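PDB 2X7I: mevalonate kinase from Staphylococcus aureus, which probably catalyses the ATP-dependent phosphorylation of mevalonate to phosphomevalonate, an early step of the mevalonate route to isoprenoids. Local coordinates for residues P28-P33 with L215-V220; S144-Q149 with K155-Q160; P201-H206 with T268-G273; G211-R216 with N234-D239; E251-I256 with G274-L279. All blocks are in the same frame, centred on the assembly; numbering follows the deposited sequence. Where two conformers were deposited one is given.

Interaction 1: P28-P33 with L215-V220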
# COMPACT_ATOMS: atom_id res chain seq x y z
N PRO A 28 2.05 14.06 -10.22
CA PRO A 28 3.15 13.09 -10.32
C PRO A 28 3.24 12.06 -9.18
O PRO A 28 3.07 12.40 -8.01
CB PRO A 28 4.41 13.97 -10.33
CG PRO A 28 3.93 15.35 -10.48
CD PRO A 28 2.56 15.40 -9.91
N ALA A 29 3.52 10.81 -9.55
CA ALA A 29 3.67 9.74 -8.59
C ALA A 29 4.32 8.49 -9.21
O ALA A 29 4.21 8.25 -10.41
CB ALA A 29 2.30 9.37 -8.00
N ILE A 30 5.00 7.71 -8.37
CA ILE A 30 5.40 6.37 -8.72
C ILE A 30 4.91 5.38 -7.67
O ILE A 30 5.38 5.38 -6.53
CB ILE A 30 6.93 6.25 -8.89
CG1 ILE A 30 7.38 7.10 -10.08
CG2 ILE A 30 7.33 4.78 -9.05
CD1 ILE A 30 8.52 6.52 -10.87
N ALA A 31 3.95 4.54 -8.06
CA ALA A 31 3.41 3.51 -7.19
C ALA A 31 3.96 2.15 -7.61
O ALA A 31 4.19 1.92 -8.80
CB ALA A 31 1.91 3.51 -7.27
N VAL A 32 4.20 1.27 -6.64
CA VAL A 32 4.64 -0.09 -6.92
C VAL A 32 3.90 -1.05 -6.00
O VAL A 32 3.46 -0.64 -4.92
CB VAL A 32 6.18 -0.28 -6.68
CG1 VAL A 32 6.97 0.61 -7.59
CG2 VAL A 32 6.54 -0.04 -5.21
N PRO A 33 3.78 -2.33 -6.41
CA PRO A 33 3.17 -3.33 -5.55
C PRO A 33 3.92 -3.45 -4.23
O PRO A 33 5.14 -3.36 -4.21
CB PRO A 33 3.31 -4.63 -6.35
CG PRO A 33 3.55 -4.23 -7.73
CD PRO A 33 4.24 -2.91 -7.68
N LEU A 215 10.07 12.23 -12.28
CA LEU A 215 10.50 12.07 -13.67
C LEU A 215 11.83 11.32 -13.74
O LEU A 215 11.99 10.40 -14.54
CB LEU A 215 10.60 13.42 -14.38
CG LEU A 215 11.01 13.41 -15.86
CD1 LEU A 215 10.16 12.42 -16.66
CD2 LEU A 215 10.94 14.81 -16.46
N ARG A 216 12.78 11.70 -12.90
CA ARG A 216 14.04 10.98 -12.82
C ARG A 216 13.86 9.55 -12.28
O ARG A 216 14.58 8.65 -12.68
CB ARG A 216 15.03 11.72 -11.93
CG ARG A 216 15.45 13.09 -12.46
CD ARG A 216 16.17 13.89 -11.38
NE ARG A 216 17.23 13.11 -10.72
CZ ARG A 216 17.94 13.54 -9.67
NH1 ARG A 216 17.71 14.75 -9.15
NH2 ARG A 216 18.88 12.76 -9.14
N ALA A 217 12.92 9.37 -11.35
CA ALA A 217 12.63 8.05 -10.77
C ALA A 217 12.09 7.05 -11.79
O ALA A 217 12.35 5.86 -11.68
CB ALA A 217 11.65 8.20 -9.63
N SER A 218 11.33 7.52 -12.76
CA SER A 218 10.77 6.67 -13.79
C SER A 218 11.87 6.04 -14.63
O SER A 218 11.86 4.84 -14.85
CB SER A 218 9.79 7.44 -14.69
OG SER A 218 10.41 8.53 -15.33
N ASP A 219 12.83 6.85 -15.07
CA ASP A 219 13.97 6.34 -15.84
C ASP A 219 14.87 5.44 -15.00
O ASP A 219 15.26 4.35 -15.42
CB ASP A 219 14.78 7.50 -16.43
CG ASP A 219 14.16 8.07 -17.69
OD1 ASP A 219 13.58 9.19 -17.61
OD2 ASP A 219 14.24 7.40 -18.75
N VAL A 220 15.18 5.91 -13.79
CA VAL A 220 15.96 5.13 -12.82
C VAL A 220 15.38 3.73 -12.59
O VAL A 220 16.11 2.76 -12.49
CB VAL A 220 16.06 5.91 -11.48
CG1 VAL A 220 16.22 4.97 -10.29
CG2 VAL A 220 17.20 6.93 -11.56

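Interaction 2: S144-Q149 with K155-Q160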
# COMPACT_ATOMS: atom_id res chain seq x y z
N SER A 144 -9.39 4.32 -5.78
CA SER A 144 -8.06 4.80 -6.10
C SER A 144 -7.61 4.09 -7.36
O SER A 144 -7.26 2.92 -7.33
CB SER A 144 -7.10 4.56 -4.93
OG SER A 144 -5.80 5.03 -5.26
N GLY A 145 -7.67 4.80 -8.48
CA GLY A 145 -7.27 4.25 -9.77
C GLY A 145 -5.83 3.75 -9.79
O GLY A 145 -5.55 2.66 -10.29
N ILE A 146 -4.92 4.55 -9.24
CA ILE A 146 -3.50 4.17 -9.23
C ILE A 146 -3.25 2.93 -8.37
O ILE A 146 -2.52 2.04 -8.79
CB ILE A 146 -2.58 5.35 -8.82
CG1 ILE A 146 -1.12 4.99 -9.08
CG2 ILE A 146 -2.78 5.74 -7.35
CD1 ILE A 146 -0.15 6.19 -9.10
N ASP A 147 -3.86 2.88 -7.18
CA ASP A 147 -3.67 1.75 -6.26
C ASP A 147 -4.21 0.47 -6.89
O ASP A 147 -3.52 -0.54 -6.93
CB ASP A 147 -4.40 1.98 -4.92
CG ASP A 147 -3.86 3.17 -4.12
OD1 ASP A 147 -3.03 3.96 -4.63
OD2 ASP A 147 -4.30 3.33 -2.94
N THR A 148 -5.42 0.52 -7.43
CA THR A 148 -6.03 -0.66 -8.02
C THR A 148 -5.25 -1.18 -9.24
O THR A 148 -5.03 -2.38 -9.38
CB THR A 148 -7.50 -0.41 -8.42
OG1 THR A 148 -8.22 0.11 -7.29
CG2 THR A 148 -8.16 -1.71 -8.89
N GLN A 149 -4.83 -0.28 -10.11
CA GLN A 149 -4.07 -0.67 -11.29
C GLN A 149 -2.69 -1.24 -10.92
O GLN A 149 -2.27 -2.25 -11.47
CB GLN A 149 -3.95 0.50 -12.27
CG GLN A 149 -3.05 0.23 -13.49
CD GLN A 149 -3.49 -0.94 -14.35
OE1 GLN A 149 -4.60 -1.45 -14.20
NE2 GLN A 149 -2.62 -1.37 -15.28
N LYS A 155 2.49 -4.36 -11.48
CA LYS A 155 3.53 -3.56 -12.12
C LYS A 155 3.54 -2.13 -11.56
O LYS A 155 2.52 -1.66 -11.03
CB LYS A 155 3.31 -3.54 -13.62
CG LYS A 155 3.55 -4.90 -14.28
CD LYS A 155 2.82 -4.99 -15.62
CE LYS A 155 3.22 -6.25 -16.39
NZ LYS A 155 3.19 -7.45 -15.51
N PRO A 156 4.69 -1.43 -11.68
CA PRO A 156 4.70 -0.04 -11.26
C PRO A 156 3.83 0.82 -12.17
O PRO A 156 3.72 0.52 -13.35
CB PRO A 156 6.18 0.37 -11.39
CG PRO A 156 6.95 -0.86 -11.54
CD PRO A 156 6.01 -1.85 -12.17
N VAL A 157 3.20 1.84 -11.61
CA VAL A 157 2.42 2.82 -12.36
C VAL A 157 3.04 4.20 -12.14
O VAL A 157 3.31 4.59 -11.01
CB VAL A 157 0.96 2.85 -11.90
CG1 VAL A 157 0.21 4.01 -12.57
CG2 VAL A 157 0.28 1.51 -12.18
N TRP A 158 3.26 4.92 -13.24
CA TRP A 158 3.96 6.19 -13.24
C TRP A 158 3.00 7.25 -13.75
O TRP A 158 2.49 7.12 -14.87
CB TRP A 158 5.20 6.08 -14.14
CG TRP A 158 5.83 7.39 -14.54
CD1 TRP A 158 6.04 8.47 -13.74
CD2 TRP A 158 6.34 7.74 -15.83
NE1 TRP A 158 6.64 9.48 -14.46
CE2 TRP A 158 6.83 9.06 -15.75
CE3 TRP A 158 6.41 7.07 -17.06
CZ2 TRP A 158 7.41 9.72 -16.84
CZ3 TRP A 158 6.98 7.73 -18.15
CH2 TRP A 158 7.47 9.04 -18.04
N PHE A 159 2.74 8.28 -12.93
CA PHE A 159 1.97 9.47 -13.33
C PHE A 159 2.93 10.64 -13.57
O PHE A 159 3.83 10.85 -12.77
CB PHE A 159 1.00 9.90 -12.22
CG PHE A 159 -0.28 9.06 -12.10
CD1 PHE A 159 -0.43 7.85 -12.77
CD2 PHE A 159 -1.31 9.51 -11.29
CE1 PHE A 159 -1.61 7.11 -12.62
CE2 PHE A 159 -2.48 8.78 -11.13
CZ PHE A 159 -2.63 7.57 -11.80
N GLN A 160 2.72 11.41 -14.64
CA GLN A 160 3.49 12.63 -14.90
C GLN A 160 2.72 13.59 -15.80
O GLN A 160 2.29 13.19 -16.88
CB GLN A 160 4.80 12.31 -15.61
CG GLN A 160 5.85 13.41 -15.54
CD GLN A 160 6.62 13.40 -14.23
OE1 GLN A 160 7.00 12.34 -13.73
NE2 GLN A 160 6.85 14.58 -13.66

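Interaction 3: P201-H206 with T268-G273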
# COMPACT_ATOMS: atom_id res chain seq x y z
N PRO A 201 2.04 28.22 1.90
CA PRO A 201 2.68 27.48 2.99
C PRO A 201 4.13 27.07 2.68
O PRO A 201 4.82 26.56 3.57
CB PRO A 201 1.80 26.23 3.11
CG PRO A 201 1.32 25.98 1.69
CD PRO A 201 1.36 27.31 0.96
N GLN A 202 4.56 27.29 1.43
CA GLN A 202 5.86 26.83 0.91
C GLN A 202 5.96 25.31 0.66
O GLN A 202 6.94 24.83 0.09
CB GLN A 202 7.03 27.31 1.79
CG GLN A 202 8.34 27.49 1.02
CD GLN A 202 9.42 28.13 1.86
OE1 GLN A 202 9.61 27.80 3.03
NE2 GLN A 202 10.16 29.05 1.25
N TYR A 203 4.93 24.56 1.06
CA TYR A 203 4.78 23.15 0.70
C TYR A 203 4.54 22.96 -0.81
O TYR A 203 4.78 21.88 -1.35
CB TYR A 203 3.64 22.54 1.52
CG TYR A 203 3.14 21.18 1.08
CD1 TYR A 203 3.91 20.03 1.27
CD2 TYR A 203 1.88 21.03 0.51
CE1 TYR A 203 3.45 18.78 0.87
CE2 TYR A 203 1.41 19.77 0.12
CZ TYR A 203 2.19 18.65 0.30
OH TYR A 203 1.72 17.42 -0.09
N MET A 204 4.06 24.01 -1.48
CA MET A 204 3.80 23.98 -2.92
C MET A 204 5.07 23.77 -3.73
O MET A 204 5.05 23.07 -4.75
CB MET A 204 3.13 25.28 -3.39
CG MET A 204 1.66 25.42 -2.99
SD MET A 204 0.65 23.98 -3.42
CE MET A 204 1.05 23.78 -5.16
N SER A 205 6.15 24.39 -3.29
CA SER A 205 7.44 24.26 -3.95
C SER A 205 8.01 22.84 -3.78
O SER A 205 8.68 22.34 -4.67
CB SER A 205 8.43 25.30 -3.41
OG SER A 205 8.43 25.30 -1.99
N HIS A 206 7.74 22.20 -2.64
CA HIS A 206 8.16 20.81 -2.43
C HIS A 206 7.44 19.85 -3.39
O HIS A 206 8.06 18.94 -3.92
CB HIS A 206 7.93 20.34 -0.98
CG HIS A 206 8.26 18.89 -0.76
ND1 HIS A 206 9.52 18.38 -0.96
CD2 HIS A 206 7.50 17.85 -0.33
CE1 HIS A 206 9.52 17.08 -0.69
NE2 HIS A 206 8.31 16.74 -0.30
N THR A 268 6.61 8.82 2.86
CA THR A 268 5.66 8.71 1.76
C THR A 268 4.73 9.90 1.74
O THR A 268 4.66 10.66 2.71
CB THR A 268 4.83 7.42 1.86
OG1 THR A 268 4.08 7.42 3.09
CG2 THR A 268 5.73 6.21 1.80
N GLY A 269 4.03 10.08 0.63
CA GLY A 269 2.92 11.05 0.56
C GLY A 269 3.35 12.50 0.62
O GLY A 269 2.65 13.34 1.20
N ALA A 270 4.49 12.80 0.02
CA ALA A 270 5.03 14.16 -0.04
C ALA A 270 5.19 14.75 1.36
O ALA A 270 4.89 15.91 1.58
CB ALA A 270 4.13 15.05 -0.91
N GLY A 271 5.66 13.93 2.31
CA GLY A 271 5.82 14.39 3.70
C GLY A 271 4.68 14.07 4.66
O GLY A 271 4.76 14.41 5.84
N ARG A 272 3.62 13.42 4.18
CA ARG A 272 2.54 12.95 5.06
C ARG A 272 3.07 11.90 6.06
O ARG A 272 2.72 11.93 7.24
CB ARG A 272 1.36 12.39 4.26
CG ARG A 272 0.20 11.86 5.11
CD ARG A 272 -0.99 11.49 4.26
NE ARG A 272 -2.09 10.93 5.05
CZ ARG A 272 -2.18 9.67 5.47
NH1 ARG A 272 -1.24 8.78 5.19
NH2 ARG A 272 -3.24 9.29 6.17
N GLY A 273 3.89 10.98 5.57
CA GLY A 273 4.60 10.04 6.44
C GLY A 273 3.78 8.84 6.87
O GLY A 273 3.95 8.34 7.99

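Interaction 4: G211-R216 with N234-D239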
# COMPACT_ATOMS: atom_id res chain seq x y z
N GLY A 211 7.80 16.54 -8.39
CA GLY A 211 7.46 16.38 -9.79
C GLY A 211 8.65 16.03 -10.65
O GLY A 211 8.64 15.01 -11.34
N LYS A 212 9.70 16.86 -10.62
CA LYS A 212 10.94 16.53 -11.34
C LYS A 212 11.62 15.27 -10.80
O LYS A 212 12.18 14.51 -11.58
CB LYS A 212 11.94 17.71 -11.42
CG LYS A 212 12.18 18.52 -10.15
CD LYS A 212 13.15 19.69 -10.41
CE LYS A 212 12.81 20.93 -9.59
NZ LYS A 212 11.64 21.70 -10.13
N LEU A 213 11.56 15.03 -9.49
CA LEU A 213 12.14 13.81 -8.91
C LEU A 213 11.40 12.53 -9.32
O LEU A 213 12.02 11.48 -9.41
CB LEU A 213 12.21 13.91 -7.39
CG LEU A 213 13.19 14.96 -6.85
CD1 LEU A 213 12.98 15.18 -5.35
CD2 LEU A 213 14.63 14.56 -7.15
N VAL A 214 10.09 12.62 -9.54
CA VAL A 214 9.30 11.50 -10.07
C VAL A 214 9.71 11.20 -11.53
O VAL A 214 9.69 10.04 -11.95
CB VAL A 214 7.77 11.77 -10.00
CG1 VAL A 214 6.99 10.71 -10.77
CG2 VAL A 214 7.30 11.83 -8.56
N LEU A 215 10.07 12.23 -12.28
CA LEU A 215 10.50 12.07 -13.67
C LEU A 215 11.83 11.32 -13.74
O LEU A 215 11.99 10.40 -14.54
CB LEU A 215 10.60 13.42 -14.38
CG LEU A 215 11.01 13.41 -15.86
CD1 LEU A 215 10.16 12.42 -16.66
CD2 LEU A 215 10.94 14.81 -16.46
N ARG A 216 12.78 11.70 -12.90
CA ARG A 216 14.04 10.98 -12.82
C ARG A 216 13.86 9.55 -12.28
O ARG A 216 14.58 8.65 -12.68
CB ARG A 216 15.03 11.72 -11.93
CG ARG A 216 15.45 13.09 -12.46
CD ARG A 216 16.17 13.89 -11.38
NE ARG A 216 17.23 13.11 -10.72
CZ ARG A 216 17.94 13.54 -9.67
NH1 ARG A 216 17.71 14.75 -9.15
NH2 ARG A 216 18.88 12.76 -9.14
N ASN A 234 17.04 10.52 -1.06
CA ASN A 234 17.73 11.45 -0.17
C ASN A 234 17.52 12.92 -0.58
O ASN A 234 17.45 13.81 0.27
CB ASN A 234 19.22 11.12 -0.09
CG ASN A 234 19.50 9.81 0.65
OD1 ASN A 234 18.91 9.55 1.70
ND2 ASN A 234 20.41 8.99 0.12
N GLU A 235 17.41 13.15 -1.89
CA GLU A 235 17.06 14.47 -2.41
C GLU A 235 15.64 14.87 -2.03
O GLU A 235 15.41 16.01 -1.64
CB GLU A 235 17.24 14.54 -3.94
CG GLU A 235 18.70 14.43 -4.34
CD GLU A 235 19.02 15.02 -5.71
OE1 GLU A 235 18.52 16.13 -6.03
OE2 GLU A 235 19.80 14.39 -6.45
N CYS A 236 14.70 13.93 -2.15
CA CYS A 236 13.30 14.16 -1.75
C CYS A 236 13.22 14.61 -0.30
O CYS A 236 12.55 15.58 0.04
CB CYS A 236 12.45 12.89 -1.89
SG CYS A 236 12.10 12.33 -3.57
N HIS A 237 13.91 13.86 0.56
CA HIS A 237 13.85 14.11 2.00
C HIS A 237 14.45 15.46 2.40
O HIS A 237 13.84 16.19 3.17
CB HIS A 237 14.55 13.01 2.78
CG HIS A 237 14.31 13.09 4.25
ND1 HIS A 237 13.05 13.01 4.79
CD2 HIS A 237 15.16 13.30 5.28
CE1 HIS A 237 13.13 13.14 6.10
NE2 HIS A 237 14.40 13.32 6.43
N ALA A 238 15.64 15.74 1.88
CA ALA A 238 16.32 17.01 2.09
C ALA A 238 15.45 18.17 1.61
O ALA A 238 15.33 19.19 2.30
CB ALA A 238 17.68 17.02 1.37
N ASP A 239 14.84 18.02 0.43
CA ASP A 239 13.92 19.02 -0.10
C ASP A 239 12.76 19.28 0.86
O ASP A 239 12.45 20.44 1.14
CB ASP A 239 13.37 18.61 -1.47
CG ASP A 239 12.58 19.73 -2.15
OD1 ASP A 239 11.35 19.75 -2.00
OD2 ASP A 239 13.20 20.60 -2.80

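Interaction 5: E251-I256 with G274-L279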
# COMPACT_ATOMS: atom_id res chain seq x y z
N GLU A 251 12.71 12.18 12.49
CA GLU A 251 14.07 12.33 11.97
C GLU A 251 15.03 11.43 12.74
O GLU A 251 15.93 10.84 12.15
CB GLU A 251 14.53 13.80 11.99
CG GLU A 251 13.65 14.79 11.19
CD GLU A 251 13.19 14.29 9.82
OE1 GLU A 251 12.03 14.60 9.43
OE2 GLU A 251 13.96 13.59 9.11
N GLN A 252 14.82 11.31 14.05
CA GLN A 252 15.62 10.44 14.91
C GLN A 252 15.44 8.95 14.55
O GLN A 252 16.36 8.16 14.70
CB GLN A 252 15.28 10.67 16.39
CG GLN A 252 16.33 10.13 17.38
CD GLN A 252 17.39 11.16 17.79
OE1 GLN A 252 17.81 12.00 17.00
NE2 GLN A 252 17.82 11.08 19.05
N LEU A 253 14.25 8.58 14.08
CA LEU A 253 14.00 7.22 13.64
C LEU A 253 14.74 6.92 12.34
O LEU A 253 15.30 5.84 12.17
CB LEU A 253 12.50 6.97 13.47
CG LEU A 253 12.01 5.52 13.49
CD1 LEU A 253 12.39 4.84 14.80
CD2 LEU A 253 10.50 5.47 13.29
N MET A 254 14.76 7.88 11.41
CA MET A 254 15.53 7.72 10.18
C MET A 254 17.04 7.71 10.48
O MET A 254 17.79 6.93 9.90
CB MET A 254 15.19 8.82 9.19
CG MET A 254 15.66 8.52 7.77
SD MET A 254 15.36 9.88 6.64
CE MET A 254 13.58 9.73 6.41
N LYS A 255 17.47 8.57 11.41
CA LYS A 255 18.85 8.60 11.86
C LYS A 255 19.30 7.22 12.37
O LYS A 255 20.40 6.78 12.07
CB LYS A 255 19.01 9.64 12.97
CG LYS A 255 20.41 9.79 13.56
CD LYS A 255 20.33 10.33 14.99
CE LYS A 255 21.70 10.72 15.53
NZ LYS A 255 22.28 11.86 14.77
N ILE A 256 18.43 6.56 13.14
CA ILE A 256 18.70 5.21 13.65
C ILE A 256 18.76 4.17 12.52
O ILE A 256 19.59 3.26 12.56
CB ILE A 256 17.67 4.80 14.73
CG1 ILE A 256 18.00 5.50 16.05
CG2 ILE A 256 17.66 3.28 14.94
CD1 ILE A 256 16.99 5.27 17.14
N GLY A 274 2.89 8.38 5.98
CA GLY A 274 2.19 7.13 6.18
C GLY A 274 3.17 6.00 6.44
O GLY A 274 2.99 5.20 7.37
N SER A 275 4.22 5.94 5.63
CA SER A 275 5.34 5.05 5.87
C SER A 275 6.64 5.85 5.88
O SER A 275 6.71 6.95 5.30
CB SER A 275 5.42 3.97 4.80
OG SER A 275 4.25 3.17 4.79
N MET A 276 7.64 5.31 6.55
CA MET A 276 9.03 5.71 6.33
C MET A 276 9.61 4.60 5.48
O MET A 276 9.41 3.43 5.78
CB MET A 276 9.81 5.86 7.63
CG MET A 276 11.17 6.52 7.46
SD MET A 276 12.02 6.90 9.02
CE MET A 276 12.92 5.39 9.24
N LEU A 277 10.31 4.98 4.41
CA LEU A 277 10.93 4.02 3.50
C LEU A 277 12.46 4.15 3.60
O LEU A 277 13.00 5.24 3.37
CB LEU A 277 10.47 4.28 2.06
CG LEU A 277 8.97 4.51 1.84
CD1 LEU A 277 8.67 4.93 0.42
CD2 LEU A 277 8.18 3.27 2.20
N LEU A 278 13.14 3.06 3.96
CA LEU A 278 14.61 3.06 4.04
C LEU A 278 15.17 2.04 3.06
O LEU A 278 14.67 0.92 2.96
CB LEU A 278 15.09 2.72 5.46
CG LEU A 278 14.58 3.63 6.59
CD1 LEU A 278 14.96 3.08 7.97
CD2 LEU A 278 15.11 5.04 6.41
N LEU A 279 16.23 2.42 2.35
CA LEU A 279 16.83 1.57 1.33
C LEU A 279 18.08 0.90 1.87
O LEU A 279 18.95 1.54 2.46
CB LEU A 279 17.15 2.39 0.08
CG LEU A 279 15.97 3.00 -0.69
CD1 LEU A 279 16.43 3.53 -2.03
CD2 LEU A 279 14.84 1.98 -0.89

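Interaction 1: P28-P33 with L215-V220
Ile30 of strand 29-45 plugs its end against Ala217 and Ser218 of helix 203-222, a small buried apolar contact where the helix lies alongside the large mixed sheet. One methyl does nearly all the touching. Ile30 CD1 sits 3.5 Å from Ser218 N and 3.7 Å from Ala217 C, thus over the peptide that joins the two helical residues, and meets Ala217 CB at 3.8 Å. The longer branch reaches the helix because CG1 stands anti to the carbonyl carbon (chi1 -65°), leaving CG2 anti to the backbone N. Of the Ser218 side chain only CB takes part, 4.1 Å from Ile30 CD1. Its hydroxyl turns back into the helix, where OG donates to Leu215 O over 2.6 Å, tilted 28° from that carbonyl's plane, so a buried polar atom is satisfied locally. Trp158 of the neighbouring strand touches both Ile30 and Ser218, and Ala217 also rests on Ile18, so the methyl is one piece of a larger apolar seam. A helix of the C-terminal half laid on a strand of the N-terminal sheet in this way is consistent with the two-lobed fold of GHMP kinases.

Interaction 2: S144-Q149 with K155-Q160
Ile146 lies across the flat face of Phe159, its terminal methyl centred on the ring. CD1 is 3.8 Å from the Phe159 centroid and only 6° off the ring normal, a CH-pi contact, while Ile146 CB follows on the same face, above the CZ end of the ring, 3.7 Å from Phe159 CZ. The same side chain slants over Val157: Ile146 CG1 meets Val157 CG1 at 3.9 Å. This double contact depends on CG1 pointing away from the backbone N of the helix (chi1 -169°), which carries the branch out towards the strand. One turn on, Gln149 crosses Val157 at about a right angle; its first torsion brings CG to Val157 CG2 at 3.8 Å, and the bend at chi2 turns the amide beyond it. The axes of the two short segments approach to 9.4 Å at 155°; the alternation of the strand turns Val157 and Phe159 to the helix. Trp158, between them, turns to the other side, and its NE1 donates to Gln160 OE1 over 3.0 Å, in the plane of both groups. Asp147 has its own salt bridge, with Lys14. Helix 145-153 thus packs on one face of the sheet to which the following strand belongs, an alpha/beta layer of the N-terminal part. Strand 157-160 is paired with strands 29-45 and 163-166, and helix 203-222 meets Trp158 and Gln160 on its other face.

Interaction 3: P201-H206 with T268-G273
Tyr203 and His206, three residues apart, converge on Ala270, and everything tight in this contact centres on that one residue. The carbonyl of Ala270 lies at the edge of the tyrosine ring, in its plane, with O 3.3 Å from Tyr203 CE1, while the methyl packs beside the phenol end, Ala270 CB being 3.5 Å from Tyr203 OH. The hydroxyl stays 3.9 Å from Ala270 O, so these are van der Waals contacts and not hydrogen bonds. His206 approaches the same carbonyl more loosely, edge on, with CD2 3.8 Å from Ala270 O. Both rings reach over because their CG atoms are anti to the backbone N (chi1 167° for Tyr203 and 176° for His206). The imidazole is fixed from behind: its ND1 is hydrogen-bonded to Asp239 of helix 226-243. The tyrosine side is looser: Tyr203 is partly exposed, Gln202 and Met204 beside it are exposed, and the chain just before Pro201 is not modelled. The loop is held by its own backbone bonds: a type I' turn runs from Gly269 to Arg272, with Arg272 N donating to Gly269 O at 3.1 Å and Gly273 N to Thr268 O at 3.0 Å. Ala270 takes left-handed helical angles, and the geometry at Gly271 leaves no place for a side chain. The sequence Thr-Gly-Ala-Gly and its compact turn correspond to the glycine-rich third motif of GHMP kinases, which in relatives borders the active site.

Interaction 4: G211-R216 with N234-D239
Arg216 and Glu235 form a salt bridge at the outer edge of a helical hairpin, the consecutive antiparallel helices 203-222 and 226-243. The glutamate brings one oxygen to the guanidinium edge: Arg216 NH2 donates to Glu235 OE2 over 3.3 Å at 155°, with the oxygen in the guanidinium plane. From the acid's side the donor stands well above the carboxylate, 53° out of its plane, and the two flat groups are turned 62° apart. Arg216 NH1 adds a weak bond to the same OE2, at 3.4 Å, so one oxygen takes two N-H groups. Asp231 lies close to OE2 as a like charge, and the arginine, also weakly paired with Asp231, probably offsets the repulsion. Inside the pair the contact is apolar. Leu213 CD1 rests 3.8 Å from Cys236 CA, and its CD2 touches Glu235 CB at 4.1 Å; the thiol was modelled in two positions, so its closer approach is doubtful. Several other polar groups find partners outside the two segments: Asn234 ND2 the Ile263 carbonyl, His237 NE2 Glu251. Val214, pointing away from helix 226-243, packs on strand 157-160; helix 226-243 meets strand 264-267 through Asn234 and Cys236, and helix 248-259 through Asn234 and His237.

Interaction 5: E251-I256 with G274-L279
Met254 and Met276 both throw CG anti to the backbone N (chi1 -165° and -169°), continue extended through chi2, and bend only at the thioether, so that their ends overlap between helix and sheet. The two chains pass each other at a slant. Met276 SD meets Met254 CB at 3.7 Å, and the methyl beyond it slides in over the helix backbone, CE being 3.6 Å from Met254 CA. In return Met254 CE curls back towards the strand and comes within 4.1 Å of Met276 CG. Met276 CE lies at a similar reach from the preceding helical residue, 3.8 Å from Leu253 O, and its contact with Leu253 CG is wider, at 4.3 Å. Leu278, two residues along the strand on the same face, completes the layer: its CD2 touches Met254 CG at 3.8 Å. The axes of the two segments approach to 10.0 Å and cross at -20°, nearly parallel, so Met254 can face Met276 and Leu278 together. Ile179 of strand 175-180 and Ile289 of helix 283-295 extend the same core. Met254 also rests on His237 of helix 226-243. With apolar side chains and a thioether sulfur making most of the contact and all four residues buried, this helix is probably held to the antiparallel C-terminal sheet mainly by shape and the burial of apolar surface; no polar bond joins the two segments.

Interactions 1 and 2 share the large N-terminal sheet: strands 29-45 and 157-160 pair directly, Phe159 N lying 2.9 Å from Ala29 O, and the contact centres are 10 Å apart. Interactions 1, 3 and 4 all use helix 203-222, which runs from the glycine-rich loop to the sheet. His206 of interaction 3 is linked to Asp239 of interaction 4, and His237 of interaction 4 to Glu251 of interaction 5, with NE2 and OE2 2.7 Å apart. Interaction 5 connects back to interaction 3 where Thr268 OG1 lies 2.9 Å from Ser275 N, a probable hydrogen bond. The loop 268-273, whose Arg272 bonds to the Ser98 carbonyl, probably borders the active site; interaction 2 is centred about 20 Å from interaction 3.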